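Local coordinates for protein UTP--glucose-1-phosphate uridylyltransferase (Acinetobacter baumannii, PDB 6IKX) that catalyses the transfer of a uridylyl group from UTP to alpha-D-glucose 1-phosphate, forming UDP-alpha-D-glucose and diphosphate, at residues S22-M27 with S57-I62; P34-V39 with N64-N69; A156-E161 with D244-Y249; V174-S179 with A200-S205. The protein carries 1 engineered substitution. All blocks are in the same frame, centred on the assembly; numbering follows the deposited sequence.

Interaction 1: residues S22-M27 with S57-I62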
loop_
_atom_site.group_PDB
_atom_site.type_symbol
_atom_site.label_atom_id
_atom_site.label_comp_id
_atom_site.label_asym_id
_atom_site.label_seq_id
_atom_site.Cartn_x
_atom_site.Cartn_y
_atom_site.Cartn_z
ATOM N N SER A 22 -11.862 4.095 -0.646
ATOM C CA SER A 22 -10.614 3.377 -0.295
ATOM C C SER A 22 -10.086 2.566 -1.468
ATOM O O SER A 22 -9.105 1.936 -1.253
ATOM C CB SER A 22 -10.823 2.570 0.938
ATOM O OG SER A 22 -11.512 3.382 1.879
ATOM N N ILE A 23 -10.667 2.658 -2.675
ATOM C CA ILE A 23 -10.036 2.092 -3.896
ATOM C C ILE A 23 -10.126 3.141 -4.988
ATOM O O ILE A 23 -11.054 3.925 -5.046
ATOM C CB ILE A 23 -10.701 0.773 -4.386
ATOM C CG1 ILE A 23 -12.148 1.001 -4.833
ATOM C CG2 ILE A 23 -10.576 -0.330 -3.353
ATOM C CD1 ILE A 23 -12.830 -0.205 -5.433
ATOM N N PRO A 24 -9.250 3.104 -5.998
ATOM C CA PRO A 24 -9.414 4.021 -7.119
ATOM C C PRO A 24 -10.799 3.954 -7.771
ATOM O O PRO A 24 -11.329 2.870 -7.914
ATOM C CB PRO A 24 -8.259 3.560 -8.015
ATOM C CG PRO A 24 -7.190 3.126 -7.039
ATOM C CD PRO A 24 -7.996 2.345 -6.023
ATOM N N LYS A 25 -11.346 5.100 -8.185
ATOM C CA LYS A 25 -12.552 5.121 -9.076
ATOM C C LYS A 25 -12.281 4.207 -10.279
ATOM O O LYS A 25 -13.206 3.529 -10.699
ATOM C CB LYS A 25 -12.934 6.522 -9.568
ATOM C CG LYS A 25 -11.804 7.305 -10.243
ATOM C CD LYS A 25 -11.988 8.837 -10.362
ATOM C CE LYS A 25 -10.761 9.627 -9.903
ATOM N NZ LYS A 25 -9.675 9.737 -10.922
ATOM N N GLU A 26 -11.045 4.176 -10.789
ATOM C CA GLU A 26 -10.665 3.415 -12.005
ATOM C C GLU A 26 -10.799 1.914 -11.742
ATOM O O GLU A 26 -10.950 1.192 -12.716
ATOM C CB GLU A 26 -9.244 3.777 -12.422
ATOM C CG GLU A 26 -9.109 5.233 -12.852
ATOM C CD GLU A 26 -8.885 6.242 -11.724
ATOM O OE1 GLU A 26 -8.880 5.846 -10.496
ATOM O OE2 GLU A 26 -8.704 7.429 -12.057
ATOM N N MET A 27 -10.781 1.487 -10.465
ATOM C CA MET A 27 -10.763 0.055 -10.040
ATOM C C MET A 27 -12.171 -0.423 -9.669
ATOM O O MET A 27 -12.347 -1.572 -9.213
ATOM C CB MET A 27 -9.774 -0.171 -8.891
ATOM C CG MET A 27 -8.332 -0.071 -9.362
ATOM S SD MET A 27 -8.035 -1.107 -10.838
ATOM C CE MET A 27 -7.908 -2.663 -9.968
ATOM N N SER A 57 -0.463 8.828 -5.483
ATOM C CA SER A 57 0.114 7.950 -4.429
ATOM C C SER A 57 -0.922 6.961 -3.869
ATOM O O SER A 57 -0.494 5.966 -3.319
ATOM C CB SER A 57 0.722 8.790 -3.315
ATOM O OG SER A 57 -0.298 9.545 -2.678
ATOM N N SER A 58 -2.217 7.191 -4.004
ATOM C CA SER A 58 -3.266 6.248 -3.502
ATOM C C SER A 58 -3.670 5.194 -4.551
ATOM O O SER A 58 -4.520 4.401 -4.242
ATOM C CB SER A 58 -4.499 6.997 -3.041
ATOM O OG SER A 58 -5.234 7.473 -4.159
ATOM N N LYS A 59 -3.096 5.182 -5.751
ATOM C CA LYS A 59 -3.640 4.435 -6.922
ATOM C C LYS A 59 -2.724 3.267 -7.369
ATOM O O LYS A 59 -2.731 2.958 -8.615
ATOM C CB LYS A 59 -3.778 5.376 -8.128
ATOM C CG LYS A 59 -4.621 6.633 -7.949
ATOM C CD LYS A 59 -6.099 6.411 -7.714
ATOM C CE LYS A 59 -6.895 7.692 -7.753
ATOM N NZ LYS A 59 -7.652 7.826 -9.017
ATOM N N ALA A 60 -1.966 2.639 -6.444
ATOM C CA ALA A 60 -1.080 1.484 -6.719
ATOM C C ALA A 60 -1.893 0.345 -7.346
ATOM O O ALA A 60 -1.380 -0.309 -8.227
ATOM C CB ALA A 60 -0.416 1.011 -5.471
ATOM N N SER A 61 -3.135 0.126 -6.931
ATOM C CA SER A 61 -3.906 -1.043 -7.407
ATOM C C SER A 61 -4.126 -0.944 -8.927
ATOM O O SER A 61 -4.367 -1.981 -9.565
ATOM C CB SER A 61 -5.189 -1.175 -6.647
ATOM O OG SER A 61 -6.051 -0.093 -6.918
ATOM N N ILE A 62 -4.065 0.249 -9.509
ATOM C CA ILE A 62 -4.171 0.392 -10.991
ATOM C C ILE A 62 -2.905 -0.195 -11.636
ATOM O O ILE A 62 -3.021 -0.916 -12.613
ATOM C CB ILE A 62 -4.398 1.862 -11.415
ATOM C CG1 ILE A 62 -5.608 2.508 -10.724
ATOM C CG2 ILE A 62 -4.523 1.936 -12.930
ATOM C CD1 ILE A 62 -5.885 3.951 -11.153
HETATM O O HOH W 1 -10.456 7.552 -7.183
#
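Beside the nucleotide-binding site of this GT-A-type nucleotidyltransferase, Lys25, Glu26 and Lys59 form a salt-bridge network between the loop that follows strand 4-8 and the turn leading into helix 60-65. Lys25 is a ligand residue for UTP and UDP-glucose. The carboxylate of Glu26 grips a different ammonium group with each oxygen. Lys59 NZ donates to Glu26 OE1 at 2.8 Å, arriving on the syn side and 17° out of the carboxylate plane. Lys25 NZ donates to Glu26 OE2 at 2.7 Å, also syn but tilted further, by 31°. Through this second bridge Glu26 probably helps to place Lys25 next to the site, where a sulfate ion lies close by. Lys59 NZ has a separate partner in Val9 O, which helps to fix it. A bend at chi2 (85°) turns the Glu26 carboxylate back toward the two lysines. Next to the salt bridges, Pro24 and the Lys59 methylenes run alongside each other in opposing senses, with Pro24 CG 3.5 Å from Lys59 CD. Ile62 CD1 packs 3.6 Å from Glu26 CB, and Ser61 OG touches both Pro24 CD (3.2 Å) and Met27 CG (3.3 Å).

Interaction 2: residues P34-V39 with N64-N69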
loop_
_atom_site.group_PDB
_atom_site.type_symbol
_atom_site.label_atom_id
_atom_site.label_comp_id
_atom_site.label_asym_id
_atom_site.label_seq_id
_atom_site.Cartn_x
_atom_site.Cartn_y
_atom_site.Cartn_z
ATOM N N PRO A 34 -12.290 -4.237 -13.447
ATOM C CA PRO A 34 -12.292 -2.798 -13.176
ATOM C C PRO A 34 -12.498 -1.959 -14.461
ATOM O O PRO A 34 -12.143 -2.392 -15.568
ATOM C CB PRO A 34 -10.899 -2.623 -12.536
ATOM C CG PRO A 34 -10.072 -3.648 -13.269
ATOM C CD PRO A 34 -10.983 -4.856 -13.219
ATOM N N ALA A 35 -13.103 -0.781 -14.301
ATOM C CA ALA A 35 -13.492 0.144 -15.393
ATOM C C ALA A 35 -12.271 0.398 -16.302
ATOM O O ALA A 35 -12.427 0.436 -17.526
ATOM C CB ALA A 35 -14.051 1.417 -14.779
ATOM N N ILE A 36 -11.090 0.572 -15.704
ATOM C CA ILE A 36 -9.833 0.970 -16.401
ATOM C C ILE A 36 -9.529 -0.073 -17.471
ATOM O O ILE A 36 -8.911 0.305 -18.471
ATOM C CB ILE A 36 -8.649 1.151 -15.415
ATOM C CG1 ILE A 36 -7.460 1.864 -16.054
ATOM C CG2 ILE A 36 -8.183 -0.179 -14.823
ATOM C CD1 ILE A 36 -7.702 3.266 -16.504
ATOM N N GLU A 37 -9.866 -1.342 -17.242
ATOM C CA GLU A 37 -9.497 -2.408 -18.198
ATOM C C GLU A 37 -10.096 -2.083 -19.560
ATOM O O GLU A 37 -9.480 -2.408 -20.597
ATOM C CB GLU A 37 -9.987 -3.804 -17.840
ATOM C CG GLU A 37 -9.097 -4.846 -18.495
ATOM C CD GLU A 37 -9.609 -6.268 -18.514
ATOM O OE1 GLU A 37 -9.244 -6.989 -17.606
ATOM O OE2 GLU A 37 -10.340 -6.652 -19.470
ATOM N N TYR A 38 -11.270 -1.481 -19.550
ATOM C CA TYR A 38 -12.085 -1.257 -20.768
ATOM C C TYR A 38 -11.447 -0.140 -21.601
ATOM O O TYR A 38 -11.580 -0.170 -22.834
ATOM C CB TYR A 38 -13.504 -0.873 -20.382
ATOM C CG TYR A 38 -14.360 -1.986 -19.838
ATOM C CD1 TYR A 38 -14.407 -2.233 -18.477
ATOM C CD2 TYR A 38 -15.204 -2.705 -20.672
ATOM C CE1 TYR A 38 -15.206 -3.234 -17.960
ATOM C CE2 TYR A 38 -16.029 -3.695 -20.165
ATOM C CZ TYR A 38 -16.026 -3.958 -18.806
ATOM O OH TYR A 38 -16.848 -4.909 -18.286
ATOM N N VAL A 39 -10.805 0.810 -20.911
ATOM C CA VAL A 39 -10.187 2.044 -21.470
ATOM C C VAL A 39 -8.824 1.646 -22.032
ATOM O O VAL A 39 -8.422 2.164 -23.115
ATOM C CB VAL A 39 -10.066 3.139 -20.396
ATOM C CG1 VAL A 39 -9.479 4.411 -20.949
ATOM C CG2 VAL A 39 -11.408 3.447 -19.768
ATOM N N ASN A 64 -0.925 -2.269 -10.320
ATOM C CA ASN A 64 -0.814 -3.686 -9.897
ATOM C C ASN A 64 -1.695 -4.545 -10.827
ATOM O O ASN A 64 -1.271 -5.665 -11.160
ATOM C CB ASN A 64 -1.085 -3.833 -8.403
ATOM C CG ASN A 64 0.044 -3.271 -7.564
ATOM O OD1 ASN A 64 1.173 -3.170 -8.035
ATOM N ND2 ASN A 64 -0.245 -2.937 -6.312
ATOM N N TYR A 65 -2.790 -3.990 -11.322
ATOM C CA TYR A 65 -3.710 -4.671 -12.253
ATOM C C TYR A 65 -2.955 -5.067 -13.535
ATOM O O TYR A 65 -3.329 -6.116 -14.122
ATOM C CB TYR A 65 -4.974 -3.827 -12.472
ATOM C CG TYR A 65 -6.065 -4.602 -13.173
ATOM C CD1 TYR A 65 -6.804 -5.547 -12.490
ATOM C CD2 TYR A 65 -6.255 -4.481 -14.550
ATOM C CE1 TYR A 65 -7.749 -6.326 -13.143
ATOM C CE2 TYR A 65 -7.196 -5.242 -15.222
ATOM C CZ TYR A 65 -7.935 -6.166 -14.509
ATOM O OH TYR A 65 -8.871 -6.895 -15.139
ATOM N N PHE A 66 -1.946 -4.301 -13.981
ATOM C CA PHE A 66 -1.294 -4.542 -15.304
ATOM C C PHE A 66 0.072 -5.194 -15.106
ATOM O O PHE A 66 0.768 -5.338 -16.110
ATOM C CB PHE A 66 -1.236 -3.260 -16.135
ATOM C CG PHE A 66 -2.613 -2.762 -16.504
ATOM C CD1 PHE A 66 -3.336 -3.368 -17.517
ATOM C CD2 PHE A 66 -3.226 -1.758 -15.781
ATOM C CE1 PHE A 66 -4.629 -2.976 -17.816
ATOM C CE2 PHE A 66 -4.496 -1.323 -16.112
ATOM C CZ PHE A 66 -5.204 -1.940 -17.119
ATOM N N ASP A 67 0.424 -5.518 -13.857
ATOM C CA ASP A 67 1.651 -6.219 -13.410
ATOM C C ASP A 67 1.311 -7.682 -13.044
ATOM O O ASP A 67 0.129 -8.048 -12.970
ATOM C CB ASP A 67 2.301 -5.544 -12.201
ATOM C CG ASP A 67 3.796 -5.835 -12.088
ATOM O OD1 ASP A 67 4.272 -6.672 -12.873
ATOM O OD2 ASP A 67 4.476 -5.286 -11.183
ATOM N N ARG A 68 2.323 -8.510 -12.842
ATOM C CA ARG A 68 2.139 -9.897 -12.358
ATOM C C ARG A 68 2.086 -9.895 -10.829
ATOM O O ARG A 68 2.639 -9.003 -10.174
ATOM C CB ARG A 68 3.213 -10.793 -12.979
ATOM C CG ARG A 68 2.801 -11.176 -14.392
ATOM C CD ARG A 68 3.909 -11.672 -15.285
ATOM N NE ARG A 68 4.250 -13.053 -15.006
ATOM C CZ ARG A 68 3.396 -14.057 -15.043
ATOM N NH1 ARG A 68 2.118 -13.853 -15.305
ATOM N NH2 ARG A 68 3.815 -15.263 -14.753
ATOM N N ASN A 69 1.385 -10.872 -10.296
ATOM C CA ASN A 69 1.178 -11.053 -8.848
ATOM C C ASN A 69 1.644 -12.477 -8.472
ATOM O O ASN A 69 0.978 -13.455 -8.828
ATOM C CB ASN A 69 -0.282 -10.716 -8.541
ATOM C CG ASN A 69 -0.648 -11.000 -7.106
ATOM O OD1 ASN A 69 -1.741 -10.645 -6.682
ATOM N ND2 ASN A 69 0.253 -11.629 -6.362
#
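Tyr65 meets Pro34 with its ring face and Glu37 with its hydroxyl. Pro34 CG lies over one face, 3.6 Å from the ring centroid and 15° off the normal, in a CH-pi contact. Glu37 OE1 comes instead to the edge, near the ring plane, and accepts a hydrogen bond from Tyr65 OH; at 2.5 Å from Tyr65 OH to Glu37 OE1 this bond is very short as modelled. The two side chains run roughly perpendicular, the carboxylate plane being turned 32° from the ring. With CG anti to the backbone N (chi1 -156°) and an extended chain beyond it, Glu37 reaches along to the phenol. Next to this pair, Ile36 CG2 packs 4.1 Å from Phe66 CE2, meeting that ring obliquely. Farther out, Glu37 OE2 makes salt bridges with Arg33 and Arg41, which fix the far side of the carboxylate and probably keep it ionised. Pro34 is backed by Met27, and Tyr65 also packs on Ser22 of a second subunit. Helix 35-44 lies in the connection between the parallel strands 4-8 and 50-55, and helix 60-65 belongs to the next connection, from 50-55 to 97-102. The contact therefore joins the N-terminal end of one crossover helix to the C-terminal end of the helix in the next, as expected in the Rossmann-like part of a GT-A fold.

Interaction 3: residues A156-E161 with D244-Y249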
loop_
_atom_site.group_PDB
_atom_site.type_symbol
_atom_site.label_atom_id
_atom_site.label_comp_id
_atom_site.label_asym_id
_atom_site.label_seq_id
_atom_site.Cartn_x
_atom_site.Cartn_y
_atom_site.Cartn_z
ATOM N N ALA A 156 -5.439 18.401 -34.816
ATOM C CA ALA A 156 -5.787 17.840 -33.494
ATOM C C ALA A 156 -7.252 17.396 -33.563
ATOM O O ALA A 156 -8.008 17.986 -34.341
ATOM C CB ALA A 156 -5.529 18.825 -32.390
ATOM N N GLN A 157 -7.578 16.326 -32.852
ATOM C CA GLN A 157 -8.925 15.721 -32.815
ATOM C C GLN A 157 -9.452 15.822 -31.380
ATOM O O GLN A 157 -8.689 15.525 -30.412
ATOM C CB GLN A 157 -8.866 14.282 -33.343
ATOM C CG GLN A 157 -8.260 14.153 -34.747
ATOM C CD GLN A 157 -9.112 14.748 -35.856
ATOM O OE1 GLN A 157 -10.311 14.447 -35.995
ATOM N NE2 GLN A 157 -8.498 15.622 -36.654
ATOM N N ILE A 158 -10.686 16.297 -31.261
ATOM C CA ILE A 158 -11.503 16.275 -30.016
ATOM C C ILE A 158 -12.725 15.394 -30.296
ATOM O O ILE A 158 -13.549 15.730 -31.173
ATOM C CB ILE A 158 -11.870 17.696 -29.562
ATOM C CG1 ILE A 158 -10.704 18.417 -28.890
ATOM C CG2 ILE A 158 -13.060 17.675 -28.637
ATOM C CD1 ILE A 158 -9.574 18.805 -29.794
ATOM N N MET A 159 -12.825 14.257 -29.618
ATOM C CA MET A 159 -14.006 13.373 -29.797
ATOM C C MET A 159 -15.227 14.071 -29.167
ATOM O O MET A 159 -15.080 14.648 -28.066
ATOM C CB MET A 159 -13.769 11.983 -29.195
ATOM C CG MET A 159 -14.905 10.999 -29.499
ATOM S SD MET A 159 -14.654 9.305 -28.937
ATOM C CE MET A 159 -13.074 8.934 -29.693
ATOM N N VAL A 160 -16.356 14.065 -29.883
ATOM C CA VAL A 160 -17.654 14.675 -29.461
ATOM C C VAL A 160 -18.794 13.702 -29.768
ATOM O O VAL A 160 -18.610 12.781 -30.587
ATOM C CB VAL A 160 -17.919 16.032 -30.141
ATOM C CG1 VAL A 160 -16.839 17.044 -29.812
ATOM C CG2 VAL A 160 -18.089 15.922 -31.652
ATOM N N GLU A 161 -19.948 13.911 -29.148
ATOM C CA GLU A 161 -21.137 13.055 -29.389
ATOM C C GLU A 161 -22.405 13.898 -29.238
ATOM O O GLU A 161 -22.491 14.671 -28.261
ATOM C CB GLU A 161 -21.040 11.841 -28.475
ATOM C CG GLU A 161 -22.121 11.731 -27.450
ATOM C CD GLU A 161 -21.965 10.489 -26.609
ATOM O OE1 GLU A 161 -22.330 9.375 -27.079
ATOM O OE2 GLU A 161 -21.433 10.642 -25.507
ATOM N N ASP A 244 -2.688 26.175 -35.827
ATOM C CA ASP A 244 -3.062 24.799 -36.220
ATOM C C ASP A 244 -4.576 24.710 -36.358
ATOM O O ASP A 244 -5.295 25.476 -35.724
ATOM C CB ASP A 244 -2.445 23.752 -35.280
ATOM C CG ASP A 244 -0.914 23.637 -35.294
ATOM O OD1 ASP A 244 -0.248 24.498 -34.707
ATOM O OD2 ASP A 244 -0.385 22.662 -35.855
ATOM N N THR A 245 -5.015 23.873 -37.284
ATOM C CA THR A 245 -6.405 23.396 -37.384
ATOM C C THR A 245 -6.619 22.468 -36.192
ATOM O O THR A 245 -5.668 21.771 -35.786
ATOM C CB THR A 245 -6.675 22.678 -38.717
ATOM O OG1 THR A 245 -6.221 23.556 -39.749
ATOM C CG2 THR A 245 -8.132 22.306 -38.912
ATOM N N VAL A 246 -7.816 22.540 -35.633
ATOM C CA VAL A 246 -8.353 21.626 -34.604
ATOM C C VAL A 246 -9.708 21.159 -35.156
ATOM O O VAL A 246 -10.466 21.986 -35.638
ATOM C CB VAL A 246 -8.448 22.379 -33.266
ATOM C CG1 VAL A 246 -8.742 21.457 -32.093
ATOM C CG2 VAL A 246 -7.182 23.183 -33.017
ATOM N N GLU A 247 -9.958 19.864 -35.162
ATOM C CA GLU A 247 -11.210 19.293 -35.686
ATOM C C GLU A 247 -11.935 18.544 -34.570
ATOM O O GLU A 247 -11.306 18.001 -33.637
ATOM C CB GLU A 247 -10.938 18.314 -36.813
ATOM C CG GLU A 247 -10.261 18.940 -38.009
ATOM C CD GLU A 247 -10.008 17.949 -39.125
ATOM O OE1 GLU A 247 -10.036 16.722 -38.863
ATOM O OE2 GLU A 247 -9.832 18.397 -40.249
ATOM N N ALA A 248 -13.237 18.534 -34.690
ATOM C CA ALA A 248 -14.162 17.786 -33.838
ATOM C C ALA A 248 -14.539 16.530 -34.619
ATOM O O ALA A 248 -14.981 16.650 -35.772
ATOM C CB ALA A 248 -15.322 18.683 -33.501
ATOM N N TYR A 249 -14.232 15.376 -34.032
ATOM C CA TYR A 249 -14.485 14.019 -34.559
ATOM C C TYR A 249 -15.704 13.484 -33.816
ATOM O O TYR A 249 -15.640 13.363 -32.579
ATOM C CB TYR A 249 -13.279 13.081 -34.362
ATOM C CG TYR A 249 -13.673 11.640 -34.559
ATOM C CD1 TYR A 249 -13.793 11.090 -35.822
ATOM C CD2 TYR A 249 -14.097 10.883 -33.479
ATOM C CE1 TYR A 249 -14.243 9.791 -35.998
ATOM C CE2 TYR A 249 -14.588 9.603 -33.640
ATOM C CZ TYR A 249 -14.650 9.050 -34.900
ATOM O OH TYR A 249 -15.112 7.777 -35.016
#
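Tyr249, Glu247 and Gln157 dominate the pairing of the parallel strands 156-162 and 246-250 in the central sheet. Tyr249 lies opposite Met159, and the two side chains run side by side in the same direction, with Met159 CG at the ring edge, 4.1 Å from Tyr249 CD2. The backbone of Tyr249 bridges Ile158 and Val160: Tyr249 N donates to Ile158 O at 3.0 Å, and Tyr249 O accepts from Val160 N at 2.9 Å. Glu247 repeats the pattern two residues earlier, giving its N-H to Ala156 O and taking Ile158 N at its O. Gln157 is its partner on the same face of the sheet. A bend at chi2 (-68°) lays the Gln157 amide alongside the glutamate, where Gln157 NE2 donates to Glu247 OE1 at 2.9 Å. The bond is straight (174°); the acceptor lies in the amide plane, but the donor stands above the carboxylate, the two planes being 83° apart. Gln157 NE2 also donates to Ala155 O and Gln157 OE1 bonds to Ser185, so both ends of the amide are held. On the face carrying Ala156 and Ile158, Val246 CG1 packs 3.6 Å from Ile158 CD1. Helix 142-153 lies over the Gln157 face and supplies Arg149, a salt-bridge partner of Glu247 OE2, while Asp142 bonds to Tyr249 OH. Arg149 thus balances the buried Glu247 carboxylate, consistent with its remaining ionised.

Interaction 4: residues V174-S179 with A200-S205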
loop_
_atom_site.group_PDB
_atom_site.type_symbol
_atom_site.label_atom_id
_atom_site.label_comp_id
_atom_site.label_asym_id
_atom_site.label_seq_id
_atom_site.Cartn_x
_atom_site.Cartn_y
_atom_site.Cartn_z
ATOM N N VAL A 174 -18.764 21.932 -28.368
ATOM C CA VAL A 174 -17.833 22.514 -29.382
ATOM C C VAL A 174 -18.587 23.510 -30.267
ATOM O O VAL A 174 -19.769 23.318 -30.574
ATOM C CB VAL A 174 -17.112 21.446 -30.219
ATOM C CG1 VAL A 174 -16.125 20.682 -29.361
ATOM C CG2 VAL A 174 -18.063 20.502 -30.941
ATOM N N ASP A 175 -17.865 24.553 -30.637
ATOM C CA ASP A 175 -18.162 25.523 -31.717
ATOM C C ASP A 175 -17.781 24.913 -33.078
ATOM O O ASP A 175 -16.593 24.882 -33.412
ATOM C CB ASP A 175 -17.368 26.797 -31.409
ATOM C CG ASP A 175 -17.799 28.018 -32.186
ATOM O OD1 ASP A 175 -18.956 28.028 -32.583
ATOM O OD2 ASP A 175 -16.957 28.944 -32.369
ATOM N N VAL A 176 -18.746 24.464 -33.865
ATOM C CA VAL A 176 -18.520 24.096 -35.290
ATOM C C VAL A 176 -19.547 24.821 -36.172
ATOM O O VAL A 176 -20.548 25.248 -35.641
ATOM C CB VAL A 176 -18.547 22.566 -35.444
ATOM C CG1 VAL A 176 -17.325 21.969 -34.768
ATOM C CG2 VAL A 176 -19.817 21.939 -34.908
ATOM N N ALA A 177 -19.290 24.993 -37.471
ATOM C CA ALA A 177 -20.254 25.602 -38.423
ATOM C C ALA A 177 -21.482 24.688 -38.514
ATOM O O ALA A 177 -22.536 25.088 -38.029
ATOM C CB ALA A 177 -19.615 25.826 -39.768
ATOM N N GLN A 178 -21.345 23.502 -39.103
ATOM C CA GLN A 178 -22.348 22.408 -38.998
ATOM C C GLN A 178 -21.758 21.309 -38.111
ATOM O O GLN A 178 -20.622 21.452 -37.642
ATOM C CB GLN A 178 -22.786 21.804 -40.346
ATOM C CG GLN A 178 -21.912 22.130 -41.559
ATOM C CD GLN A 178 -22.246 23.471 -42.174
ATOM O OE1 GLN A 178 -23.344 24.006 -41.991
ATOM N NE2 GLN A 178 -21.295 24.033 -42.913
ATOM N N SER A 179 -22.544 20.266 -37.881
ATOM C CA SER A 179 -22.128 18.999 -37.245
ATOM C C SER A 179 -21.618 18.070 -38.342
ATOM O O SER A 179 -22.206 17.994 -39.412
ATOM C CB SER A 179 -23.286 18.418 -36.474
ATOM O OG SER A 179 -22.984 17.115 -36.004
ATOM N N ALA A 200 -26.459 27.266 -27.099
ATOM C CA ALA A 200 -25.356 26.303 -27.358
ATOM C C ALA A 200 -24.899 26.411 -28.812
ATOM O O ALA A 200 -25.723 26.402 -29.727
ATOM C CB ALA A 200 -25.775 24.886 -27.030
ATOM N N PRO A 201 -23.574 26.526 -29.063
ATOM C CA PRO A 201 -23.044 26.613 -30.425
ATOM C C PRO A 201 -23.341 25.398 -31.306
ATOM O O PRO A 201 -23.250 25.560 -32.489
ATOM C CB PRO A 201 -21.522 26.699 -30.295
ATOM C CG PRO A 201 -21.221 26.684 -28.801
ATOM C CD PRO A 201 -22.533 26.684 -28.043
ATOM N N SER A 202 -23.632 24.248 -30.689
ATOM C CA SER A 202 -24.021 22.965 -31.329
ATOM C C SER A 202 -24.646 22.044 -30.270
ATOM O O SER A 202 -24.763 22.472 -29.105
ATOM C CB SER A 202 -22.831 22.311 -31.978
ATOM O OG SER A 202 -22.014 21.658 -31.020
ATOM N N ASN A 203 -24.992 20.807 -30.643
ATOM C CA ASN A 203 -25.416 19.761 -29.675
ATOM C C ASN A 203 -24.299 18.713 -29.514
ATOM O O ASN A 203 -24.606 17.569 -29.088
ATOM C CB ASN A 203 -26.728 19.115 -30.114
ATOM C CG ASN A 203 -26.536 18.267 -31.347
ATOM O OD1 ASN A 203 -25.554 18.434 -32.066
ATOM N ND2 ASN A 203 -27.451 17.348 -31.581
ATOM N N LEU A 204 -23.052 19.091 -29.822
ATOM C CA LEU A 204 -21.869 18.185 -29.883
ATOM C C LEU A 204 -21.032 18.331 -28.594
ATOM O O LEU A 204 -20.367 19.394 -28.419
ATOM C CB LEU A 204 -21.046 18.482 -31.152
ATOM C CG LEU A 204 -21.715 18.171 -32.507
ATOM C CD1 LEU A 204 -20.707 18.238 -33.646
ATOM C CD2 LEU A 204 -22.406 16.809 -32.537
ATOM N N SER A 205 -21.043 17.291 -27.736
ATOM C CA SER A 205 -20.415 17.296 -26.382
ATOM C C SER A 205 -19.003 16.704 -26.444
ATOM O O SER A 205 -18.821 15.732 -27.155
ATOM C CB SER A 205 -21.264 16.568 -25.376
ATOM O OG SER A 205 -21.076 15.159 -25.450
#
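An ST turn at Ser202, leading into strand 204-207, clasps Val174 at the edge of the UDP-glucose-binding region: Val206 and Gly172, both ligand residues, lie just along the chain from the two halves of the contact. Ser202 OG does double duty. It accepts from Leu204 N at 3.0 Å, which closes the turn, and donates to Val174 O at 2.8 Å. The second bond lies in the carbonyl plane of Val174, with a C=O...OG angle of 153°. A chi1 of 79° sets OG between the backbone N and the carbonyl carbon of Ser202, from where it can serve both partners. Val174 N in turn donates to Leu204 O at 3.0 Å, so both polar backbone atoms of Val174 are tied to the turn and the strand that follows it. Alongside, Val174 CG2 rests 3.6 Å from Leu204 CB, and both side chains continue onto Val160 of strand 156-162. Pro201 approaches Val174 and Asp175 from the other end of the turn, its CB being 3.7 Å from Asp175 OD1. At the far end, the forked tip of Leu204 straddles the Ser179 hydroxyl: Leu204 CD1 and CD2 each come to 3.5 Å from Ser179 OG.

How the interactions relate
From the N terminus, the chain runs through 22-27 and 34-39 before returning at 57-62 to close interaction 1 and at 64-69 to close interaction 2. The two loops cross, share helix 60-65 and touch where Glu26 O meets Ile36 N; both also border a second subunit. Interactions 3 and 4 lie on the opposite side of the chain's centre. Segment 156-161 opens interaction 3, which closes only at 244-249, and the shorter loop of interaction 4, from 174-179 to 200-205, lies wholly within it. Strands 156-162 and 204-207 are sheet neighbours, joining these two contacts. Interactions 1 and 3, with centres about 30 Å apart, thus hold opposite sides of one nucleotidyltransferase fold.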